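PDB 6IMV: endo-beta-1,2-glucanase from Talaromyces funiculosus, which hydrolyses internal beta-1,2-glucosidic bonds of beta-1,2-glucans as an endo-acting glycoside hydrolase and binds the disaccharide sophorose. Local coordinates for residues A[15-20]-A[34-39]; A[208-213]-A[252-257]. All coordinates share one frame; numbering follows the deposited sequence.

Contact 1. Residues A[15-20]-A[34-39]; sequences CRFAHQ and INDVLF
Asp36 meets Phe17 where the N-terminal loop lies against helix 30-41, a loop-on-helix contact in what is probably the (alpha/alpha)6-barrel fold of this family. Along the helix, at Asp36 it is the methylene, not the carboxylate, that touches the aromatic ring: CB sits 3.8 Å from the centroid of the Phe17 ring, 14° off the ring normal, a CH-pi contact over one face, shifted toward the rim. The carboxylate plane is turned 64° from the ring, and OD2 of Asp36 goes to the hydroxyl of Tyr21 by a hydrogen bond, so the polar end is held while the CB packs. Backbone joins in too, with Asp36 O 3.7 Å from Phe17 CE2. With Phe17 CB already directed at the helix, chi1 of 67° sets CG between the backbone N and the carbonyl carbon, and Trp401 of helix 394-405 and Phe33 also pack on this ring. At the start of the same loop Cys15 is tied to Cys504 by a disulfide, joining it to the C-terminal tail. One residue on, Val37 crosses Phe17 at about a right angle. The distal ring atom Phe17 CZ lies 3.6 Å from Val37 CA and 3.7 Å from Val37 CG2.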
loop_
_atom_site.group_PDB
_atom_site.type_symbol
_atom_site.label_atom_id
_atom_site.label_comp_id
_atom_site.label_asym_id
_atom_site.label_seq_id
_atom_site.Cartn_x
_atom_site.Cartn_y
_atom_site.Cartn_z
ATOM N N CYS A 15 -7.431 23.812 5.787
ATOM C CA CYS A 15 -7.537 22.430 6.192
ATOM C C CYS A 15 -8.713 21.741 5.487
ATOM O O CYS A 15 -8.592 20.595 5.053
ATOM C CB CYS A 15 -7.709 22.302 7.698
ATOM S SG CYS A 15 -7.575 20.577 8.220
ATOM N N ARG A 16 -9.839 22.447 5.386
ATOM C CA ARG A 16 -11.078 21.899 4.863
ATOM C C ARG A 16 -11.227 22.279 3.383
ATOM O O ARG A 16 -12.281 22.693 2.955
ATOM C CB ARG A 16 -12.246 22.391 5.733
ATOM C CG ARG A 16 -13.478 21.501 5.698
ATOM C CD ARG A 16 -13.237 20.147 6.345
ATOM N NE ARG A 16 -14.458 19.341 6.448
ATOM C CZ ARG A 16 -14.748 18.278 5.707
ATOM N NH1 ARG A 16 -13.994 17.944 4.667
ATOM N NH2 ARG A 16 -15.797 17.542 6.028
ATOM N N PHE A 17 -10.167 22.067 2.590
ATOM C CA PHE A 17 -10.109 22.516 1.199
ATOM C C PHE A 17 -11.026 21.688 0.289
ATOM O O PHE A 17 -11.417 22.172 -0.780
ATOM C CB PHE A 17 -8.672 22.484 0.663
ATOM C CG PHE A 17 -8.087 21.100 0.525
ATOM C CD1 PHE A 17 -8.331 20.339 -0.610
ATOM C CD2 PHE A 17 -7.311 20.555 1.534
ATOM C CE1 PHE A 17 -7.811 19.062 -0.724
ATOM C CE2 PHE A 17 -6.776 19.282 1.401
ATOM C CZ PHE A 17 -7.032 18.540 0.281
ATOM N N ALA A 18 -11.371 20.458 0.688
ATOM C CA ALA A 18 -12.102 19.557 -0.203
ATOM C C ALA A 18 -13.409 20.200 -0.681
ATOM O O ALA A 18 -13.736 20.090 -1.863
ATOM C CB ALA A 18 -12.358 18.229 0.453
ATOM N N HIS A 19 -14.139 20.886 0.214
ATOM C CA HIS A 19 -15.427 21.479 -0.183
ATOM C C HIS A 19 -15.271 22.927 -0.676
ATOM O O HIS A 19 -16.277 23.548 -1.040
ATOM C CB HIS A 19 -16.507 21.317 0.901
ATOM C CG HIS A 19 -16.261 21.995 2.209
ATOM N ND1 HIS A 19 -16.802 21.498 3.383
ATOM C CD2 HIS A 19 -15.579 23.112 2.544
ATOM C CE1 HIS A 19 -16.476 22.288 4.387
ATOM N NE2 HIS A 19 -15.717 23.293 3.900
ATOM N N GLN A 20 -14.033 23.440 -0.736
ATOM C CA GLN A 20 -13.722 24.723 -1.385
ATOM C C GLN A 20 -13.698 24.579 -2.916
ATOM O O GLN A 20 -13.762 25.596 -3.613
ATOM C CB GLN A 20 -12.373 25.278 -0.921
ATOM C CG GLN A 20 -12.361 25.791 0.510
ATOM C CD GLN A 20 -11.006 26.330 0.905
ATOM O OE1 GLN A 20 -9.968 25.845 0.469
ATOM N NE2 GLN A 20 -10.995 27.345 1.749
ATOM N N ILE A 34 -4.598 18.316 -6.322
ATOM C CA ILE A 34 -3.619 17.359 -5.789
ATOM C C ILE A 34 -2.557 18.095 -4.957
ATOM O O ILE A 34 -2.070 17.569 -3.958
ATOM C CB ILE A 34 -3.017 16.528 -6.937
ATOM C CG1 ILE A 34 -3.998 15.443 -7.380
ATOM C CG2 ILE A 34 -1.663 15.956 -6.559
ATOM C CD1 ILE A 34 -3.671 14.810 -8.706
ATOM N N ASN A 35 -2.213 19.319 -5.377
ATOM C CA ASN A 35 -1.251 20.156 -4.667
ATOM C C ASN A 35 -1.747 20.441 -3.242
ATOM O O ASN A 35 -0.953 20.482 -2.290
ATOM C CB ASN A 35 -1.006 21.440 -5.463
ATOM C CG ASN A 35 0.097 22.300 -4.906
ATOM O OD1 ASN A 35 1.236 21.854 -4.821
ATOM N ND2 ASN A 35 -0.239 23.528 -4.562
ATOM N N ASP A 36 -3.060 20.652 -3.094
ATOM C CA ASP A 36 -3.664 20.875 -1.779
ATOM C C ASP A 36 -3.646 19.571 -0.969
ATOM O O ASP A 36 -3.313 19.588 0.220
ATOM C CB ASP A 36 -5.071 21.454 -1.908
ATOM C CG ASP A 36 -5.057 22.915 -2.334
ATOM O OD1 ASP A 36 -3.966 23.508 -2.330
ATOM O OD2 ASP A 36 -6.126 23.443 -2.667
ATOM N N VAL A 37 -3.987 18.462 -1.635
ATOM C CA VAL A 37 -4.031 17.140 -1.020
ATOM C C VAL A 37 -2.670 16.809 -0.391
ATOM O O VAL A 37 -2.599 16.431 0.782
ATOM C CB VAL A 37 -4.460 16.057 -2.024
ATOM C CG1 VAL A 37 -4.221 14.657 -1.465
ATOM C CG2 VAL A 37 -5.903 16.233 -2.445
ATOM N N LEU A 38 -1.600 16.965 -1.173
ATOM C CA LEU A 38 -0.261 16.574 -0.747
ATOM C C LEU A 38 0.175 17.380 0.480
ATOM O O LEU A 38 0.830 16.835 1.371
ATOM C CB LEU A 38 0.714 16.777 -1.907
ATOM C CG LEU A 38 0.609 15.763 -3.036
ATOM C CD1 LEU A 38 1.364 16.257 -4.262
ATOM C CD2 LEU A 38 1.120 14.403 -2.586
ATOM N N PHE A 39 -0.164 18.675 0.500
ATOM C CA PHE A 39 0.200 19.587 1.598
ATOM C C PHE A 39 -0.338 19.041 2.926
ATOM O O PHE A 39 0.408 18.894 3.894
ATOM C CB PHE A 39 -0.330 21.003 1.350
ATOM C CG PHE A 39 0.026 21.997 2.424
ATOM C CD1 PHE A 39 1.243 22.661 2.390
ATOM C CD2 PHE A 39 -0.833 22.250 3.486
ATOM C CE1 PHE A 39 1.590 23.564 3.385
ATOM C CE2 PHE A 39 -0.490 23.154 4.480
ATOM C CZ PHE A 39 0.723 23.809 4.426
#

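Contact 2. Residues A[208-213]-A[252-257]; sequences HIFYQG and ELFTWW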
loop_
_atom_site.group_PDB
_atom_site.type_symbol
_atom_site.label_atom_id
_atom_site.label_comp_id
_atom_site.label_asym_id
_atom_site.label_seq_id
_atom_site.Cartn_x
_atom_site.Cartn_y
_atom_site.Cartn_z
ATOM N N HIS A 208 14.915 -20.395 2.138
ATOM C CA HIS A 208 15.012 -21.241 3.341
ATOM C C HIS A 208 13.847 -20.936 4.294
ATOM O O HIS A 208 13.295 -21.839 4.902
ATOM C CB HIS A 208 16.381 -21.072 4.024
ATOM C CG HIS A 208 16.622 -22.054 5.125
ATOM N ND1 HIS A 208 16.738 -23.414 4.891
ATOM C CD2 HIS A 208 16.742 -21.887 6.460
ATOM C CE1 HIS A 208 16.919 -24.040 6.040
ATOM N NE2 HIS A 208 16.935 -23.122 7.014
ATOM N N ILE A 209 13.461 -19.661 4.394
ATOM C CA ILE A 209 12.429 -19.258 5.329
ATOM C C ILE A 209 11.032 -19.453 4.711
ATOM O O ILE A 209 10.129 -19.874 5.416
ATOM C CB ILE A 209 12.688 -17.821 5.844
ATOM C CG1 ILE A 209 13.948 -17.780 6.716
ATOM C CG2 ILE A 209 11.486 -17.252 6.583
ATOM C CD1 ILE A 209 14.383 -16.398 7.157
ATOM N N PHE A 210 10.837 -19.155 3.419
ATOM C CA PHE A 210 9.451 -19.042 2.881
ATOM C C PHE A 210 9.097 -20.084 1.811
ATOM O O PHE A 210 7.912 -20.247 1.517
ATOM C CB PHE A 210 9.198 -17.649 2.301
ATOM C CG PHE A 210 9.119 -16.554 3.329
ATOM C CD1 PHE A 210 7.941 -16.318 4.021
ATOM C CD2 PHE A 210 10.213 -15.740 3.584
ATOM C CE1 PHE A 210 7.866 -15.300 4.961
ATOM C CE2 PHE A 210 10.134 -14.716 4.515
ATOM C CZ PHE A 210 8.962 -14.498 5.201
ATOM N N TYR A 211 10.075 -20.751 1.191
ATOM C CA TYR A 211 9.748 -21.658 0.079
ATOM C C TYR A 211 9.647 -23.101 0.588
ATOM O O TYR A 211 10.648 -23.692 0.948
ATOM C CB TYR A 211 10.756 -21.529 -1.071
ATOM C CG TYR A 211 10.374 -22.339 -2.283
ATOM C CD1 TYR A 211 9.116 -22.199 -2.845
ATOM C CD2 TYR A 211 11.231 -23.274 -2.845
ATOM C CE1 TYR A 211 8.714 -22.952 -3.936
ATOM C CE2 TYR A 211 10.848 -24.032 -3.942
ATOM C CZ TYR A 211 9.583 -23.871 -4.489
ATOM O OH TYR A 211 9.148 -24.596 -5.560
ATOM N N GLN A 212 8.429 -23.654 0.592
ATOM C CA GLN A 212 8.158 -25.013 1.088
ATOM C C GLN A 212 8.504 -26.058 0.020
ATOM O O GLN A 212 8.856 -27.178 0.350
ATOM C CB GLN A 212 6.686 -25.176 1.460
ATOM C CG GLN A 212 6.367 -26.469 2.192
ATOM C CD GLN A 212 4.892 -26.565 2.480
ATOM O OE1 GLN A 212 4.103 -26.970 1.625
ATOM N NE2 GLN A 212 4.506 -26.169 3.683
ATOM N N GLY A 213 8.352 -25.687 -1.253
ATOM C CA GLY A 213 8.594 -26.579 -2.381
ATOM C C GLY A 213 7.335 -26.764 -3.207
ATOM O O GLY A 213 6.241 -26.474 -2.734
ATOM N N GLU A 252 2.207 -11.344 -4.633
ATOM C CA GLU A 252 2.936 -11.643 -5.865
ATOM C C GLU A 252 4.314 -10.966 -5.869
ATOM O O GLU A 252 5.254 -11.467 -6.505
ATOM C CB GLU A 252 2.121 -11.251 -7.093
ATOM C CG GLU A 252 2.682 -11.829 -8.377
ATOM C CD GLU A 252 1.706 -11.716 -9.528
ATOM O OE1 GLU A 252 1.753 -10.686 -10.236
ATOM O OE2 GLU A 252 0.866 -12.630 -9.675
ATOM N N LEU A 253 4.442 -9.845 -5.161
ATOM C CA LEU A 253 5.734 -9.149 -5.049
ATOM C C LEU A 253 6.781 -10.096 -4.449
ATOM O O LEU A 253 7.928 -10.134 -4.912
ATOM C CB LEU A 253 5.573 -7.882 -4.204
ATOM C CG LEU A 253 4.788 -6.746 -4.860
ATOM C CD1 LEU A 253 4.774 -5.523 -3.957
ATOM C CD2 LEU A 253 5.362 -6.398 -6.227
ATOM N N PHE A 254 6.373 -10.882 -3.447
ATOM C CA PHE A 254 7.294 -11.785 -2.795
ATOM C C PHE A 254 7.676 -12.936 -3.732
ATOM O O PHE A 254 8.836 -13.365 -3.728
ATOM C CB PHE A 254 6.746 -12.334 -1.478
ATOM C CG PHE A 254 7.847 -12.972 -0.676
ATOM C CD1 PHE A 254 8.759 -12.187 -0.000
ATOM C CD2 PHE A 254 8.048 -14.341 -0.709
ATOM C CE1 PHE A 254 9.816 -12.760 0.691
ATOM C CE2 PHE A 254 9.102 -14.910 -0.010
ATOM C CZ PHE A 254 9.979 -14.121 0.682
ATOM N N THR A 255 6.717 -13.428 -4.522
ATOM C CA THR A 255 6.996 -14.439 -5.542
ATOM C C THR A 255 8.193 -14.009 -6.403
ATOM O O THR A 255 9.112 -14.800 -6.618
ATOM C CB THR A 255 5.789 -14.708 -6.446
ATOM O OG1 THR A 255 4.676 -15.052 -5.623
ATOM C CG2 THR A 255 6.034 -15.824 -7.436
ATOM N N TRP A 256 8.164 -12.763 -6.889
ATOM C CA TRP A 256 9.224 -12.225 -7.741
ATOM C C TRP A 256 10.563 -12.201 -6.999
ATOM O O TRP A 256 11.621 -12.412 -7.624
ATOM C CB TRP A 256 8.879 -10.826 -8.250
ATOM C CG TRP A 256 7.800 -10.789 -9.289
ATOM C CD1 TRP A 256 6.590 -10.170 -9.182
ATOM C CD2 TRP A 256 7.850 -11.356 -10.612
ATOM N NE1 TRP A 256 5.883 -10.317 -10.345
ATOM C CE2 TRP A 256 6.631 -11.032 -11.243
ATOM C CE3 TRP A 256 8.806 -12.087 -11.330
ATOM C CZ2 TRP A 256 6.336 -11.431 -12.544
ATOM C CZ3 TRP A 256 8.518 -12.484 -12.621
ATOM C CH2 TRP A 256 7.299 -12.154 -13.216
ATOM N N TRP A 257 10.520 -11.885 -5.700
ATOM C CA TRP A 257 11.719 -11.848 -4.886
ATOM C C TRP A 257 12.405 -13.222 -4.894
ATOM O O TRP A 257 13.623 -13.310 -5.134
ATOM C CB TRP A 257 11.424 -11.370 -3.462
ATOM C CG TRP A 257 12.658 -10.863 -2.788
ATOM C CD1 TRP A 257 13.398 -11.482 -1.825
ATOM C CD2 TRP A 257 13.347 -9.640 -3.100
ATOM N NE1 TRP A 257 14.478 -10.710 -1.487
ATOM C CE2 TRP A 257 14.471 -9.572 -2.253
ATOM C CE3 TRP A 257 13.102 -8.590 -3.992
ATOM C CZ2 TRP A 257 15.351 -8.487 -2.278
ATOM C CZ3 TRP A 257 13.971 -7.521 -4.020
ATOM C CH2 TRP A 257 15.083 -7.476 -3.174
#
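Glu252 OE1, gripped by a salt bridge from Lys308 NZ and a hydrogen bond with Tyr314 OH, anchors the first turn of the helix that brings Phe254 to Phe210. The other carboxylate oxygen, OE2, makes a salt bridge to Lys276, so a buried charge is answered by two lysines. Across the contact itself there is no polar bond at all, just two phenylalanines. They form an edge-to-face pair: the edge of Phe254 is turned toward the face of Phe210, with ring centroids 4.7 Å apart and planes at 62°. The leading atom is Phe254 CZ, 3.3 Å from Phe210 CD2, which is tight for two aromatic carbons. Beside it Phe254 CE2 rests 3.6 Å from Phe210 CB, so the incoming ring settles at the root of its partner rather than over its tip. Phe254 reaches this far because its CG is anti to the backbone N (chi1 -166°), extending the side chain away from the helix. Behind Phe210, on the face opposite Phe254, the methyl CG2 of Ile209 stands 3.5 Å above the ring plane, and the Phe210 ring is thus sandwiched.

Phe210 is the last residue of helix 186-210, and Tyr211 leaves helical geometry to start a short hairpin strand that carries a classic beta bulge at Gln212 and Gly213. Gly213 N lies 3.7 Å above the Tyr211 ring, over its centre. The whole arrangement is a T-shaped phenylalanine pair linking the end of one helix to the first turn of another, within a helical fold consistent with an (alpha/alpha)6 barrel.

Overall arrangement
The two contacts lie on opposite sides of the chain's centre, about 41 Å apart between centres, and share no helix or strand. Both have buried, phenylalanine-led interfaces with no hydrogen bond crossing them, yet each aromatic ring is met differently. In contact 1 an irregular N-terminal loop is laid on a helix, and the ring meets an aspartate methylene, a valine and backbone. In contact 2 the end of one helix meets the start of another, and ring meets ring. Contact 1 has exposed residues in its loop and a disulfide that starts there; contact 2 is flanked by the lysine-held Glu252 and is about 9 Å from a bound beta-D-glucopyranose, measured from the Phe210 side chain.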